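Long-range contacts in beta-xylosidase (Uncultured organism, PDB 4MLG), which probably releases xylose from the non-reducing ends of short xylo-oligosaccharides, as a beta-propeller glycosyl hydrolase of family 43: residues K24-P29 with Y51-M56; D15-V20 with D85-F90; T65-V70 with R117-F122. All blocks are in the same frame, centred on the assembly; numbering follows the deposited sequence.

Interaction 1 of 3, residues K24-P29 with Y51-M56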
# COMPACT_ATOMS: atom_id res chain seq x y z
N LYS A 24 8.93 10.33 34.96
CA LYS A 24 7.48 10.45 34.88
C LYS A 24 6.94 9.32 34.02
O LYS A 24 7.61 8.85 33.11
CB LYS A 24 7.09 11.80 34.27
CG LYS A 24 7.09 12.97 35.24
CD LYS A 24 6.78 14.27 34.51
CE LYS A 24 6.07 15.26 35.42
NZ LYS A 24 4.71 14.77 35.80
N LEU A 25 5.72 8.88 34.32
CA LEU A 25 5.09 7.83 33.54
C LEU A 25 4.12 8.42 32.52
O LEU A 25 3.09 8.98 32.90
CB LEU A 25 4.38 6.83 34.45
CG LEU A 25 3.63 5.70 33.74
CD1 LEU A 25 3.93 4.37 34.41
CD2 LEU A 25 2.13 5.97 33.74
N TYR A 26 4.45 8.30 31.24
CA TYR A 26 3.58 8.79 30.18
C TYR A 26 2.77 7.66 29.56
O TYR A 26 3.27 6.54 29.41
CB TYR A 26 4.40 9.50 29.10
CG TYR A 26 5.06 10.78 29.56
CD1 TYR A 26 4.46 12.02 29.33
CD2 TYR A 26 6.28 10.76 30.22
CE1 TYR A 26 5.06 13.19 29.75
CE2 TYR A 26 6.88 11.93 30.65
CZ TYR A 26 6.27 13.14 30.40
OH TYR A 26 6.87 14.31 30.82
N ILE A 27 1.52 7.95 29.22
CA ILE A 27 0.67 6.96 28.57
C ILE A 27 0.25 7.46 27.20
O ILE A 27 -0.08 8.63 27.02
CB ILE A 27 -0.59 6.66 29.41
CG1 ILE A 27 -0.21 6.49 30.89
CG2 ILE A 27 -1.29 5.42 28.89
CD1 ILE A 27 -1.40 6.22 31.79
N TYR A 28 0.26 6.57 26.21
CA TYR A 28 -0.14 6.91 24.86
C TYR A 28 -1.26 6.01 24.37
O TYR A 28 -1.02 5.04 23.65
CB TYR A 28 1.06 6.83 23.91
CG TYR A 28 2.22 7.71 24.33
CD1 TYR A 28 2.27 9.04 23.94
CD2 TYR A 28 3.25 7.21 25.11
CE1 TYR A 28 3.32 9.85 24.32
CE2 TYR A 28 4.31 8.01 25.49
CZ TYR A 28 4.34 9.34 25.09
OH TYR A 28 5.39 10.14 25.46
N PRO A 29 -2.50 6.31 24.78
CA PRO A 29 -3.66 5.48 24.46
C PRO A 29 -4.38 5.95 23.19
O PRO A 29 -4.17 7.07 22.74
CB PRO A 29 -4.58 5.71 25.66
CG PRO A 29 -4.32 7.14 26.02
CD PRO A 29 -2.86 7.42 25.69
N TYR A 51 -5.02 11.42 19.01
CA TYR A 51 -4.23 10.91 20.13
C TYR A 51 -4.12 11.94 21.25
O TYR A 51 -3.81 13.10 21.00
CB TYR A 51 -2.82 10.53 19.67
CG TYR A 51 -2.74 9.28 18.84
CD1 TYR A 51 -3.57 8.19 19.09
CD2 TYR A 51 -1.82 9.17 17.80
CE1 TYR A 51 -3.49 7.04 18.33
CE2 TYR A 51 -1.74 8.02 17.03
CZ TYR A 51 -2.57 6.96 17.30
OH TYR A 51 -2.49 5.82 16.54
N HIS A 52 -4.36 11.49 22.48
CA HIS A 52 -4.08 12.30 23.65
C HIS A 52 -2.84 11.73 24.35
O HIS A 52 -2.42 10.61 24.06
CB HIS A 52 -5.27 12.30 24.62
CG HIS A 52 -6.42 13.15 24.17
ND1 HIS A 52 -6.79 14.30 24.83
CD2 HIS A 52 -7.28 13.01 23.14
CE1 HIS A 52 -7.83 14.84 24.22
NE2 HIS A 52 -8.15 14.07 23.19
N VAL A 53 -2.26 12.51 25.26
CA VAL A 53 -1.11 12.05 26.03
C VAL A 53 -1.30 12.33 27.52
O VAL A 53 -1.47 13.48 27.92
CB VAL A 53 0.21 12.69 25.55
CG1 VAL A 53 1.34 12.37 26.51
CG2 VAL A 53 0.55 12.21 24.15
N PHE A 54 -1.27 11.28 28.33
CA PHE A 54 -1.44 11.42 29.77
C PHE A 54 -0.13 11.12 30.51
O PHE A 54 0.66 10.29 30.08
CB PHE A 54 -2.55 10.50 30.27
CG PHE A 54 -3.88 10.75 29.63
CD1 PHE A 54 -4.72 11.75 30.09
CD2 PHE A 54 -4.30 9.97 28.55
CE1 PHE A 54 -5.95 11.98 29.49
CE2 PHE A 54 -5.52 10.20 27.96
CZ PHE A 54 -6.35 11.20 28.43
N SER A 55 0.08 11.81 31.63
CA SER A 55 1.28 11.62 32.43
C SER A 55 0.96 11.59 33.92
O SER A 55 0.04 12.27 34.38
CB SER A 55 2.31 12.70 32.13
OG SER A 55 1.80 13.99 32.43
N MET A 56 1.72 10.79 34.67
CA MET A 56 1.52 10.68 36.11
C MET A 56 2.84 10.80 36.86
O MET A 56 3.91 10.59 36.28
CB MET A 56 0.86 9.34 36.45
CG MET A 56 -0.36 9.00 35.62
SD MET A 56 -1.10 7.42 36.07
CE MET A 56 -1.67 7.79 37.73
O HOH W 1 -1.74 8.60 22.47

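Interaction 2 of 3, residues D15-V20 with D85-F90. With CA (calcium ion), chain M.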
# COMPACT_ATOMS: atom_id res chain seq x y z
N ASP A 15 -6.31 1.05 24.52
CA ASP A 15 -5.02 0.56 24.04
C ASP A 15 -3.84 1.33 24.64
O ASP A 15 -3.04 1.91 23.90
CB ASP A 15 -4.95 0.63 22.51
CG ASP A 15 -6.20 0.08 21.85
OD1 ASP A 15 -6.74 -0.94 22.33
OD2 ASP A 15 -6.66 0.67 20.85
N PRO A 16 -3.72 1.33 25.98
CA PRO A 16 -2.71 2.17 26.62
C PRO A 16 -1.30 1.67 26.37
O PRO A 16 -1.06 0.47 26.34
CB PRO A 16 -3.06 2.06 28.10
CG PRO A 16 -3.68 0.71 28.23
CD PRO A 16 -4.44 0.49 26.95
N ALA A 17 -0.37 2.61 26.20
CA ALA A 17 1.04 2.28 26.02
C ALA A 17 1.85 3.14 26.97
O ALA A 17 2.04 4.34 26.74
CB ALA A 17 1.46 2.53 24.59
N ALA A 18 2.34 2.54 28.05
CA ALA A 18 3.02 3.29 29.10
C ALA A 18 4.54 3.24 29.00
O ALA A 18 5.13 2.19 28.72
CB ALA A 18 2.56 2.81 30.47
N HIS A 19 5.17 4.39 29.22
CA HIS A 19 6.62 4.51 29.19
C HIS A 19 7.08 5.44 30.31
O HIS A 19 6.32 6.29 30.76
CB HIS A 19 7.09 5.06 27.85
CG HIS A 19 6.86 4.12 26.70
ND1 HIS A 19 7.87 3.36 26.15
CD2 HIS A 19 5.74 3.83 26.00
CE1 HIS A 19 7.37 2.64 25.15
NE2 HIS A 19 6.08 2.91 25.04
N VAL A 20 8.32 5.28 30.73
CA VAL A 20 8.89 6.14 31.77
C VAL A 20 9.88 7.13 31.18
O VAL A 20 10.98 6.76 30.76
CB VAL A 20 9.58 5.32 32.87
CG1 VAL A 20 10.05 6.23 33.99
CG2 VAL A 20 8.64 4.25 33.41
N ASP A 85 -4.02 1.58 17.71
CA ASP A 85 -3.03 1.51 18.79
C ASP A 85 -1.62 1.93 18.38
O ASP A 85 -1.01 1.30 17.53
CB ASP A 85 -2.99 0.09 19.38
CG ASP A 85 -1.89 -0.08 20.41
OD1 ASP A 85 -1.71 0.82 21.25
OD2 ASP A 85 -1.21 -1.13 20.38
N SER A 86 -1.12 2.99 19.01
CA SER A 86 0.22 3.50 18.70
C SER A 86 1.22 3.19 19.81
O SER A 86 0.86 2.65 20.86
CB SER A 86 0.15 5.01 18.48
OG SER A 86 -0.35 5.67 19.63
N ASP A 87 2.49 3.54 19.57
CA ASP A 87 3.54 3.37 20.57
C ASP A 87 4.65 4.41 20.36
O ASP A 87 4.82 4.92 19.25
CB ASP A 87 4.11 1.95 20.53
CG ASP A 87 5.01 1.64 21.71
OD1 ASP A 87 5.00 2.41 22.69
OD2 ASP A 87 5.73 0.61 21.67
N VAL A 88 5.39 4.71 21.42
CA VAL A 88 6.40 5.77 21.38
C VAL A 88 7.76 5.26 21.85
O VAL A 88 7.85 4.44 22.77
CB VAL A 88 5.96 6.97 22.26
CG1 VAL A 88 7.02 8.06 22.25
CG2 VAL A 88 4.63 7.52 21.78
N ALA A 89 8.83 5.73 21.20
CA ALA A 89 10.19 5.39 21.60
C ALA A 89 11.08 6.62 21.65
O ALA A 89 10.92 7.55 20.87
CB ALA A 89 10.77 4.36 20.65
N PHE A 90 12.03 6.62 22.58
CA PHE A 90 12.96 7.73 22.73
C PHE A 90 14.34 7.38 22.19
O PHE A 90 14.98 6.44 22.67
CB PHE A 90 13.06 8.16 24.19
CG PHE A 90 14.05 9.27 24.43
CD1 PHE A 90 13.78 10.56 24.00
CD2 PHE A 90 15.24 9.02 25.09
CE1 PHE A 90 14.68 11.58 24.22
CE2 PHE A 90 16.15 10.04 25.31
CZ PHE A 90 15.87 11.33 24.88
CA CA M . 0.12 -1.70 22.23

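Interaction 3 of 3, residues T65-V70 with R117-F122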
# COMPACT_ATOMS: atom_id res chain seq x y z
N THR A 65 -2.57 13.91 34.48
CA THR A 65 -2.53 15.12 33.67
C THR A 65 -2.80 14.85 32.19
O THR A 65 -2.10 14.06 31.57
CB THR A 65 -1.18 15.85 33.82
OG1 THR A 65 -1.03 16.32 35.17
CG2 THR A 65 -1.10 17.04 32.87
N ASP A 66 -3.81 15.52 31.64
CA ASP A 66 -4.11 15.43 30.22
C ASP A 66 -3.34 16.52 29.47
O ASP A 66 -3.54 17.71 29.71
CB ASP A 66 -5.61 15.59 29.98
CG ASP A 66 -6.03 15.19 28.57
OD1 ASP A 66 -5.19 15.21 27.65
OD2 ASP A 66 -7.22 14.84 28.38
N HIS A 67 -2.46 16.10 28.57
CA HIS A 67 -1.68 17.06 27.79
C HIS A 67 -2.42 17.49 26.53
O HIS A 67 -1.93 18.32 25.76
CB HIS A 67 -0.31 16.47 27.42
CG HIS A 67 0.57 16.21 28.61
ND1 HIS A 67 1.36 17.19 29.17
CD2 HIS A 67 0.79 15.09 29.33
CE1 HIS A 67 2.02 16.68 30.20
NE2 HIS A 67 1.69 15.41 30.31
N GLY A 68 -3.61 16.93 26.32
CA GLY A 68 -4.43 17.29 25.18
C GLY A 68 -4.10 16.51 23.93
O GLY A 68 -3.31 15.57 23.97
N VAL A 69 -4.70 16.91 22.81
CA VAL A 69 -4.45 16.27 21.53
C VAL A 69 -3.05 16.59 21.01
O VAL A 69 -2.63 17.74 20.99
CB VAL A 69 -5.50 16.70 20.48
CG1 VAL A 69 -5.20 16.08 19.12
CG2 VAL A 69 -6.90 16.32 20.94
N VAL A 70 -2.34 15.55 20.58
CA VAL A 70 -0.98 15.71 20.06
C VAL A 70 -0.90 15.30 18.59
O VAL A 70 0.10 15.54 17.93
CB VAL A 70 0.03 14.88 20.85
CG1 VAL A 70 0.16 15.41 22.27
CG2 VAL A 70 -0.38 13.41 20.86
N ARG A 117 9.76 16.58 22.92
CA ARG A 117 9.43 16.22 24.30
C ARG A 117 8.29 15.20 24.31
O ARG A 117 7.46 15.19 23.40
CB ARG A 117 9.11 17.47 25.12
CG ARG A 117 8.07 18.39 24.51
CD ARG A 117 8.14 19.78 25.14
NE ARG A 117 7.04 20.63 24.73
CZ ARG A 117 5.97 20.88 25.47
NH1 ARG A 117 5.86 20.34 26.68
NH2 ARG A 117 5.01 21.67 25.01
N PRO A 118 8.23 14.34 25.35
CA PRO A 118 7.32 13.19 25.34
C PRO A 118 5.84 13.56 25.29
O PRO A 118 5.03 12.75 24.83
CB PRO A 118 7.63 12.49 26.67
CG PRO A 118 8.19 13.56 27.54
CD PRO A 118 8.97 14.44 26.62
N GLU A 119 5.49 14.75 25.75
CA GLU A 119 4.09 15.16 25.81
C GLU A 119 3.77 16.19 24.73
O GLU A 119 2.60 16.42 24.41
CB GLU A 119 3.75 15.73 27.19
CG GLU A 119 4.17 17.18 27.40
CD GLU A 119 5.66 17.36 27.67
OE1 GLU A 119 6.45 16.45 27.34
OE2 GLU A 119 6.03 18.42 28.21
N GLY A 120 4.81 16.82 24.19
CA GLY A 120 4.65 17.86 23.20
C GLY A 120 4.00 17.37 21.92
O GLY A 120 3.90 16.16 21.70
N PRO A 121 3.55 18.31 21.07
CA PRO A 121 2.87 17.98 19.82
C PRO A 121 3.78 17.20 18.87
O PRO A 121 4.94 17.57 18.68
CB PRO A 121 2.53 19.35 19.23
CG PRO A 121 3.49 20.29 19.88
CD PRO A 121 3.69 19.76 21.26
N PHE A 122 3.24 16.14 18.28
CA PHE A 122 4.01 15.30 17.36
C PHE A 122 3.75 15.69 15.91
O PHE A 122 2.60 15.75 15.47
CB PHE A 122 3.67 13.82 17.58
CG PHE A 122 4.16 13.26 18.88
CD1 PHE A 122 5.32 12.50 18.92
CD2 PHE A 122 3.48 13.50 20.06
CE1 PHE A 122 5.78 11.98 20.12
CE2 PHE A 122 3.93 12.98 21.26
CZ PHE A 122 5.08 12.22 21.29

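Interaction 1 of 3, residues K24-P29 with Y51-M56
P29 meets F54 where the two paired strands begin to part. The proline ring crosses the phenyl side chain at about a right angle, setting CG in the plane of the F54 ring and 3.8 Å from its CD2 edge. Having no N-H, P29 cannot continue the backbone pairing; its CD lies 3.6 Å from H52 O, and a water donates to both P29 O and H52 O. An alanine here would lack the ring and would probably open a gap beside F54, whose phenyl would be freer to turn.

F54 shares a sheet face with L25, I27 and M56, where L25 CD2 reaches M56 SD at 4.2 Å. On the other face Y26 lays CD1 3.6 Å from the CB of S55, small enough for the ring to come close. Y28 and V53 run side by side; with V53 CG1 anti to the backbone N (chi1 170°), CG2 is the methyl that meets Y28 CD1, at 3.6 Å. Backbone bonds pair L25 with M56 and I27 with F54. Strands 24-32 and 50-56 are neighbours in an antiparallel sheet, continued by 18-21 beyond the former and 64-72 beyond the latter, which forms a blade of the family 43 beta-propeller.

Interaction 2 of 3, residues D15-V20 with D85-F90
Beside the calcium site near the middle of the propeller, D15 packs against the metal ligand D85, D15 CB lying 3.7 Å from D85 CB and the carboxylate planes turned 61° from each other. D85 binds the calcium ion through OD2 at 2.4 Å, and H274 supplies the other protein ligand. The short, anionic side chain of D85 suits a metal reached from the irregular stretch just before D87. D15 is not a ligand and directs OD2 to S30 OG.

Further along, A17 puts only a methyl group toward the partner segment, CB 3.8 Å from S86 O, and the longer side chain of H19 reaches across to D87. H19 NE2 donates to the syn lone pair of D87 OD1 at 2.6 Å (146° at the hydrogen). V88 O lies over one face of the imidazole, toward the rim. The extended first torsion of D87 (chi1 -169°) carries its carboxylate towards H19; OD1 also accepts from V88 N from above the carboxylate plane, while OD2 takes I139 N.

The contact joins the inner strands of two successive blades: A17 and H19 bond through their backbones to strand 24-32, D87 and A89 to strand 94-102, and V88 packs on Y28.

Interaction 3 of 3, residues T65-V70 with R117-F122
The imidazole of H67 is sandwiched: E119 CB lies over the centre of one face, 3.4 Å from the ring centroid and 9° off the normal, and T65 CG2 lies over the opposite face, toward the rim. The first is a CH-pi contact, with E119 CG also close, 3.3 Å from H67 ND1. At the ring's edge NE2 is hydrogen-bonded to S55 OG, which should fix the ring's rotation. The F122 ring is met differently, at its edge, where V70 CB lies in the ring plane 3.8 Å from F122 CD2. A third flat group, the guanidinium of R117, has G120 CA over one face.

E119 thus uses its methylenes, not its charge, against H67. Its CG stands between the backbone N and the carbonyl carbon (chi1 81°), and a further bend at chi2 carries the carboxylate away from the imidazole to R117, with which it forms a salt bridge inside its own segment; the detailed geometry of that pair is doubtful. Three residues on from H67, V70 turns toward the loop, CG1 3.4 Å from E119 O, while its side chain runs alongside that of F122. The V70 backbone completes the join: V70 O accepts from F122 N at 3.2 Å.

D66 OD1 accepts from G68 N at 2.7 Å, an Asx turn, and at the backbone angles of G68 a beta carbon would press on the carbonyl oxygen of H67. At G120 a beta carbon would probably meet R117 CG.

The chemistry is therefore mostly apolar contact with a single cross-segment hydrogen bond: an aliphatic stem under an aromatic face suits a partly buried seam, since the charged end of E119 can be paired with R117 nearer the surface rather than buried against the strand.

Interactions 1 and 2 are buried, whereas interaction 3 is partly exposed and lies farthest from the centre of the chain. Strands 18-21 and 24-32 are neighbours in one sheet, so interaction 2 starts from the sheet of interaction 1. Interactions 1 and 3 share that blade too: strands 50-56 and 64-72 are neighbours, and Y28 OH reaches P118 O in the loop of interaction 3. Within the blade, regular backbone pairing does the work in interaction 1; near the propeller centre, interaction 2 sets a histidine-carboxylate hydrogen bond beside a calcium ligand; towards the periphery, interaction 3 packs a loop of the next blade against the strand. Interactions 2 and 3 do not touch, yet both join the same two blades.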